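Local coordinates for citryl-spermidine/3,4-dihydroxybenzoyl-citryl-spermidine:spermidine ligase (Bacillus anthracis, PDB 3TO3), which catalyses the ATP-dependent condensation of spermidine with a citryl-spermidine intermediate in the biosynthesis of the siderophore petrobactin, at residues Glu465-Phe470 against Glu502-Met507; Leu428-Gly433 against Asp555-Ile560. All blocks are in the same frame, centred on the assembly; numbering follows the deposited sequence.

Contact 1. Residues Glu465-Phe470 against Glu502-Met507; sequences EFYRPF and ECLQEM
Leu504, on the first turn of helix 502-528, reaches two aromatic residues of the 465-470 segment, chiefly with one methyl. Its CD1 lies 3.7 Å from Phe470 CD2 and 3.8 Å from Tyr467 CB, so the branched leucine end packs against both residues. Tyr467 meets the helix through its CB and then swings its ring off, CG being anti to the backbone N (chi1 -176°). The ring is covered on one face by Pro469, whose CD sits over its centre.

A second apolar patch lies at the start of the strand, where the aliphatic part of Glu465 serves as a hydrophobic surface. The selenomethionine Met507, bent at chi2 and chi3, folds its terminal methyl back so that CE comes within 3.6 Å of Glu465 CG. The extended glutamate meanwhile carries OE1 to 3.6 Å from Cys503 CB; this is van der Waals contact, and the two segments are joined by packing alone.

Strand 465-467 is the middle strand of a small three-stranded mixed sheet, between 434-435 and 497-498. The N-to-C directions of strand 465-467 and helical segment 502-507 are 137° apart. Met498 of the neighbouring strand touches both Glu465 and Cys503, and Phe470 also packs on helix 554-560.

Contact 2. Residues Leu428-Gly433 against Asp555-Ile560; sequences LVVEHG and DRFESI
Arg556 NH1 donates a hydrogen bond to Val430 O at 2.6 Å, with a bent N-H...O angle of 141°. The oxygen lies almost in the guanidinium plane, whereas the donor is tilted 29° from the carbonyl plane. Val430 belongs to the last turn of helix 410-432, where carbonyls run out of amide partners further along the helix; a long arginine, extended from CG to NE, suits the task of reaching one from the neighbouring helix. The same NH1 is 3.2 Å from Glu431 O.

Beside this polar link the helices meet through branched aliphatic groups. Ile560 CD1 enters between two consecutive valines, 3.5 Å from Val429 CG1 and 3.6 Å from Val430 CG2. The other methyl of Val430, CG1, turns to the backbone of the opposite helix and approaches Phe557 N at 3.8 Å. Compact beta-branched side chains fit here because the CA atoms of Val430 and Phe557 are just 6.0 Å apart; the axes of segments 428-432 and 555-560 make an angle of 126°.

The second shell holds these groups in position. Phe547 of helix 532-547 stacks on the Phe557 ring and also touches Val430, while Leu504 and Val508 of helix 502-528 pack on Val429. Phe470 engages Arg556 twice, its carbonyl accepting a bond from NH2 and its ring forming a cation-pi contact. His432 is bonded through NE2 to Asp335, and Gly433, the first residue beyond the helix, takes a positive phi, which favours glycine.

The arginine thus gives two NH groups to main-chain oxygens and sets its cation against an aromatic ring. Its charge would probably complement the partial negative charge expected at the C-terminal end of helix 410-432.

The centres of the two contacts lie about 9 Å apart, and all four segments belong to the FhuF-like part of the sequence. Along the chain the order is 428-433, 465-470, 502-507 and 555-560, so both segments of contact 1 come between those of contact 2. They touch directly: Tyr467 N pairs with Gly433 O at 3.0 Å, where the chain leaving helix 410-432 enters the small sheet, and Gln505 CB packs against Ile560 O. Together they join that sheet to helices 410-432, 502-528 and 554-560. Contact 1 is nearer the active site, with the Met507 side chain about 12 Å from the bound ATP; contact 2 is structural packing away from the ATP and magnesium sites.

Contact 1. Residues Glu465-Phe470 against Glu502-Met507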
loop_
_atom_site.group_PDB
_atom_site.type_symbol
_atom_site.label_atom_id
_atom_site.label_comp_id
_atom_site.label_asym_id
_atom_site.label_seq_id
_atom_site.Cartn_x
_atom_site.Cartn_y
_atom_site.Cartn_z
ATOM N N GLU B 465 23.958 -14.850 -15.672
ATOM C CA GLU B 465 24.191 -16.248 -15.375
ATOM C C GLU B 465 25.493 -16.711 -16.044
ATOM O O GLU B 465 25.912 -16.159 -17.060
ATOM C CB GLU B 465 23.008 -17.093 -15.847
ATOM C CG GLU B 465 21.734 -16.789 -15.080
ATOM C CD GLU B 465 20.565 -17.726 -15.407
ATOM O OE1 GLU B 465 20.691 -18.604 -16.283
ATOM O OE2 GLU B 465 19.505 -17.577 -14.771
ATOM N N PHE B 466 26.127 -17.731 -15.484
ATOM C CA PHE B 466 27.288 -18.333 -16.125
ATOM C C PHE B 466 27.383 -19.835 -15.865
ATOM O O PHE B 466 26.836 -20.344 -14.887
ATOM C CB PHE B 466 28.589 -17.622 -15.719
ATOM C CG PHE B 466 29.009 -17.871 -14.310
ATOM C CD1 PHE B 466 29.698 -19.032 -13.973
ATOM C CD2 PHE B 466 28.746 -16.934 -13.319
ATOM C CE1 PHE B 466 30.106 -19.256 -12.671
ATOM C CE2 PHE B 466 29.140 -17.154 -12.006
ATOM C CZ PHE B 466 29.827 -18.316 -11.684
ATOM N N TYR B 467 28.046 -20.535 -16.779
ATOM C CA TYR B 467 28.208 -21.965 -16.676
ATOM C C TYR B 467 29.693 -22.225 -16.486
ATOM O O TYR B 467 30.482 -22.061 -17.410
ATOM C CB TYR B 467 27.671 -22.670 -17.929
ATOM C CG TYR B 467 27.732 -24.185 -17.825
ATOM C CD1 TYR B 467 27.123 -24.851 -16.768
ATOM C CD2 TYR B 467 28.420 -24.951 -18.773
ATOM C CE1 TYR B 467 27.195 -26.226 -16.658
ATOM C CE2 TYR B 467 28.494 -26.344 -18.671
ATOM C CZ TYR B 467 27.877 -26.972 -17.616
ATOM O OH TYR B 467 27.949 -28.354 -17.494
ATOM N N ARG B 468 30.057 -22.647 -15.282
ATOM C CA ARG B 468 31.452 -22.699 -14.847
ATOM C C ARG B 468 32.366 -23.504 -15.775
ATOM O O ARG B 468 33.466 -23.067 -16.092
ATOM C CB ARG B 468 31.532 -23.230 -13.404
ATOM C CG ARG B 468 32.926 -23.238 -12.796
ATOM C CD ARG B 468 32.878 -23.603 -11.311
ATOM N NE ARG B 468 32.318 -22.502 -10.530
ATOM C CZ ARG B 468 33.044 -21.634 -9.833
ATOM N NH1 ARG B 468 34.369 -21.756 -9.799
ATOM N NH2 ARG B 468 32.444 -20.654 -9.164
ATOM N N PRO B 469 31.919 -24.688 -16.212
ATOM C CA PRO B 469 32.768 -25.457 -17.131
ATOM C C PRO B 469 33.110 -24.725 -18.432
ATOM O O PRO B 469 34.091 -25.111 -19.054
ATOM C CB PRO B 469 31.924 -26.699 -17.426
ATOM C CG PRO B 469 31.095 -26.872 -16.186
ATOM C CD PRO B 469 30.738 -25.457 -15.785
ATOM N N PHE B 470 32.347 -23.707 -18.838
ATOM C CA PHE B 470 32.683 -22.988 -20.065
ATOM C C PHE B 470 33.676 -21.817 -19.907
ATOM O O PHE B 470 34.130 -21.249 -20.902
ATOM C CB PHE B 470 31.414 -22.466 -20.761
ATOM C CG PHE B 470 30.750 -23.470 -21.674
ATOM C CD1 PHE B 470 30.950 -24.841 -21.494
ATOM C CD2 PHE B 470 29.947 -23.041 -22.719
ATOM C CE1 PHE B 470 30.358 -25.754 -22.338
ATOM C CE2 PHE B 470 29.359 -23.947 -23.575
ATOM C CZ PHE B 470 29.561 -25.306 -23.389
ATOM N N GLU B 502 21.884 -25.920 -20.068
ATOM C CA GLU B 502 20.669 -25.381 -20.696
ATOM C C GLU B 502 20.392 -23.945 -20.285
ATOM O O GLU B 502 19.687 -23.216 -20.991
ATOM C CB GLU B 502 19.437 -26.246 -20.417
ATOM C CG GLU B 502 19.413 -27.581 -21.170
ATOM C CD GLU B 502 20.284 -28.660 -20.514
ATOM O OE1 GLU B 502 20.821 -28.426 -19.405
ATOM O OE2 GLU B 502 20.424 -29.749 -21.109
ATOM N N CYS B 503 20.955 -23.531 -19.146
ATOM C CA CYS B 503 20.853 -22.137 -18.701
ATOM C C CYS B 503 21.267 -21.236 -19.850
ATOM O O CYS B 503 20.646 -20.212 -20.120
ATOM C CB CYS B 503 21.741 -21.861 -17.456
ATOM S SG CYS B 503 23.452 -21.115 -17.697
ATOM N N LEU B 504 22.329 -21.629 -20.538
ATOM C CA LEU B 504 22.887 -20.784 -21.616
ATOM C C LEU B 504 21.987 -20.743 -22.855
ATOM O O LEU B 504 21.705 -19.682 -23.432
ATOM C CB LEU B 504 24.312 -21.206 -22.002
ATOM C CG LEU B 504 25.405 -21.325 -20.926
ATOM C CD1 LEU B 504 26.681 -21.876 -21.551
ATOM C CD2 LEU B 504 25.685 -19.984 -20.266
ATOM N N GLN B 505 21.522 -21.907 -23.268
ATOM C CA GLN B 505 20.603 -21.956 -24.379
ATOM C C GLN B 505 19.358 -21.138 -24.042
ATOM O O GLN B 505 18.906 -20.332 -24.839
ATOM C CB GLN B 505 20.241 -23.391 -24.683
ATOM C CG GLN B 505 19.159 -23.570 -25.701
ATOM C CD GLN B 505 18.375 -24.812 -25.383
ATOM O OE1 GLN B 505 17.930 -24.986 -24.252
ATOM N NE2 GLN B 505 18.247 -25.708 -26.351
ATOM N N GLU B 506 18.804 -21.316 -22.856
ATOM C CA GLU B 506 17.602 -20.559 -22.548
ATOM C C GLU B 506 17.810 -19.040 -22.527
ATOM O O GLU B 506 16.936 -18.303 -22.971
ATOM C CB GLU B 506 16.949 -21.068 -21.279
ATOM C CG GLU B 506 16.452 -22.500 -21.417
ATOM C CD GLU B 506 16.332 -23.209 -20.060
ATOM O OE1 GLU B 506 16.702 -22.604 -19.016
ATOM O OE2 GLU B 506 15.872 -24.370 -20.043
HETATM N N MSE B 507 18.957 -18.555 -22.055
HETATM C CA MSE B 507 19.183 -17.111 -22.049
HETATM C C MSE B 507 19.231 -16.542 -23.471
HETATM O O MSE B 507 18.798 -15.408 -23.729
HETATM C CB MSE B 507 20.450 -16.727 -21.289
HETATM C CG MSE B 507 20.568 -15.218 -21.008
HETATM SE SE MSE B 507 19.335 -14.614 -19.592
HETATM C CE MSE B 507 20.434 -15.114 -18.036
#

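Contact 2. Residues Leu428-Gly433 against Asp555-Ile560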
loop_
_atom_site.group_PDB
_atom_site.type_symbol
_atom_site.label_atom_id
_atom_site.label_comp_id
_atom_site.label_asym_id
_atom_site.label_seq_id
_atom_site.Cartn_x
_atom_site.Cartn_y
_atom_site.Cartn_z
ATOM N N LEU B 428 29.789 -14.210 -26.412
ATOM C CA LEU B 428 30.040 -14.242 -24.974
ATOM C C LEU B 428 29.573 -15.558 -24.363
ATOM O O LEU B 428 30.264 -16.152 -23.535
ATOM C CB LEU B 428 29.294 -13.094 -24.284
ATOM C CG LEU B 428 30.042 -11.772 -24.209
ATOM C CD1 LEU B 428 29.185 -10.675 -23.617
ATOM C CD2 LEU B 428 31.315 -11.972 -23.379
ATOM N N VAL B 429 28.382 -16.003 -24.753
ATOM C CA VAL B 429 27.845 -17.257 -24.250
ATOM C C VAL B 429 28.723 -18.442 -24.651
ATOM O O VAL B 429 29.118 -19.249 -23.807
ATOM C CB VAL B 429 26.401 -17.500 -24.750
ATOM C CG1 VAL B 429 26.025 -18.979 -24.628
ATOM C CG2 VAL B 429 25.429 -16.608 -23.987
ATOM N N VAL B 430 29.049 -18.535 -25.935
ATOM C CA VAL B 430 29.726 -19.739 -26.456
ATOM C C VAL B 430 31.228 -19.792 -26.168
ATOM O O VAL B 430 31.803 -20.843 -25.823
ATOM C CB VAL B 430 29.479 -19.874 -27.962
ATOM C CG1 VAL B 430 30.139 -21.130 -28.508
ATOM C CG2 VAL B 430 27.947 -19.818 -28.284
ATOM N N GLU B 431 31.892 -18.662 -26.332
ATOM C CA GLU B 431 33.331 -18.649 -26.107
ATOM C C GLU B 431 33.603 -18.560 -24.621
ATOM O O GLU B 431 34.561 -19.131 -24.149
ATOM C CB GLU B 431 34.006 -17.483 -26.845
ATOM C CG GLU B 431 35.443 -17.205 -26.402
ATOM C CD GLU B 431 36.489 -17.675 -27.415
ATOM O OE1 GLU B 431 36.782 -16.912 -28.375
ATOM O OE2 GLU B 431 37.016 -18.798 -27.249
ATOM N N HIS B 432 32.828 -17.739 -23.914
ATOM C CA HIS B 432 33.062 -17.536 -22.490
ATOM C C HIS B 432 32.182 -18.235 -21.445
ATOM O O HIS B 432 32.490 -18.164 -20.256
ATOM C CB HIS B 432 33.139 -16.034 -22.224
ATOM C CG HIS B 432 34.206 -15.369 -23.025
ATOM N ND1 HIS B 432 35.542 -15.506 -22.723
ATOM C CD2 HIS B 432 34.147 -14.622 -24.151
ATOM C CE1 HIS B 432 36.262 -14.856 -23.618
ATOM N NE2 HIS B 432 35.441 -14.310 -24.495
ATOM N N GLY B 433 31.131 -18.930 -21.881
ATOM C CA GLY B 433 30.103 -19.421 -20.966
ATOM C C GLY B 433 29.417 -18.389 -20.066
ATOM O O GLY B 433 29.019 -18.687 -18.946
ATOM N N ASP B 555 32.239 -27.487 -31.267
ATOM C CA ASP B 555 31.593 -28.497 -30.433
ATOM C C ASP B 555 30.880 -27.841 -29.267
ATOM O O ASP B 555 29.908 -28.374 -28.745
ATOM C CB ASP B 555 32.590 -29.554 -29.964
ATOM C CG ASP B 555 32.911 -30.585 -31.056
ATOM O OD1 ASP B 555 32.041 -30.817 -31.930
ATOM O OD2 ASP B 555 34.024 -31.174 -31.041
ATOM N N ARG B 556 31.372 -26.676 -28.872
ATOM C CA ARG B 556 30.757 -25.882 -27.818
ATOM C C ARG B 556 29.458 -25.307 -28.339
ATOM O O ARG B 556 28.443 -25.329 -27.647
ATOM C CB ARG B 556 31.664 -24.719 -27.447
ATOM C CG ARG B 556 32.081 -24.634 -25.991
ATOM C CD ARG B 556 33.446 -23.971 -25.955
ATOM N NE ARG B 556 34.087 -23.995 -24.652
ATOM C CZ ARG B 556 33.954 -23.036 -23.752
ATOM N NH1 ARG B 556 33.188 -21.992 -24.016
ATOM N NH2 ARG B 556 34.582 -23.131 -22.593
ATOM N N PHE B 557 29.520 -24.768 -29.558
ATOM C CA PHE B 557 28.367 -24.198 -30.218
ATOM C C PHE B 557 27.289 -25.260 -30.427
ATOM O O PHE B 557 26.110 -25.022 -30.175
ATOM C CB PHE B 557 28.765 -23.532 -31.548
ATOM C CG PHE B 557 27.581 -23.032 -32.367
ATOM C CD1 PHE B 557 27.239 -23.646 -33.572
ATOM C CD2 PHE B 557 26.810 -21.955 -31.926
ATOM C CE1 PHE B 557 26.154 -23.196 -34.327
ATOM C CE2 PHE B 557 25.713 -21.503 -32.679
ATOM C CZ PHE B 557 25.389 -22.124 -33.876
ATOM N N GLU B 558 27.696 -26.443 -30.851
ATOM C CA GLU B 558 26.733 -27.500 -31.028
ATOM C C GLU B 558 26.057 -27.865 -29.721
ATOM O O GLU B 558 24.834 -27.998 -29.684
ATOM C CB GLU B 558 27.377 -28.728 -31.658
ATOM C CG GLU B 558 27.132 -28.807 -33.148
ATOM C CD GLU B 558 28.224 -29.567 -33.893
ATOM O OE1 GLU B 558 28.856 -30.472 -33.283
ATOM O OE2 GLU B 558 28.454 -29.245 -35.091
ATOM N N SER B 559 26.830 -28.011 -28.648
ATOM C CA SER B 559 26.272 -28.506 -27.382
ATOM C C SER B 559 25.223 -27.573 -26.756
ATOM O O SER B 559 24.379 -27.987 -25.961
ATOM C CB SER B 559 27.388 -28.796 -26.376
ATOM O OG SER B 559 27.866 -27.594 -25.804
ATOM N N ILE B 560 25.287 -26.308 -27.131
ATOM C CA ILE B 560 24.351 -25.291 -26.680
ATOM C C ILE B 560 22.959 -25.457 -27.349
ATOM O O ILE B 560 21.939 -25.057 -26.787
ATOM C CB ILE B 560 24.967 -23.898 -26.976
ATOM C CG1 ILE B 560 26.021 -23.574 -25.941
ATOM C CG2 ILE B 560 23.940 -22.770 -27.027
ATOM C CD1 ILE B 560 26.400 -22.135 -25.980
#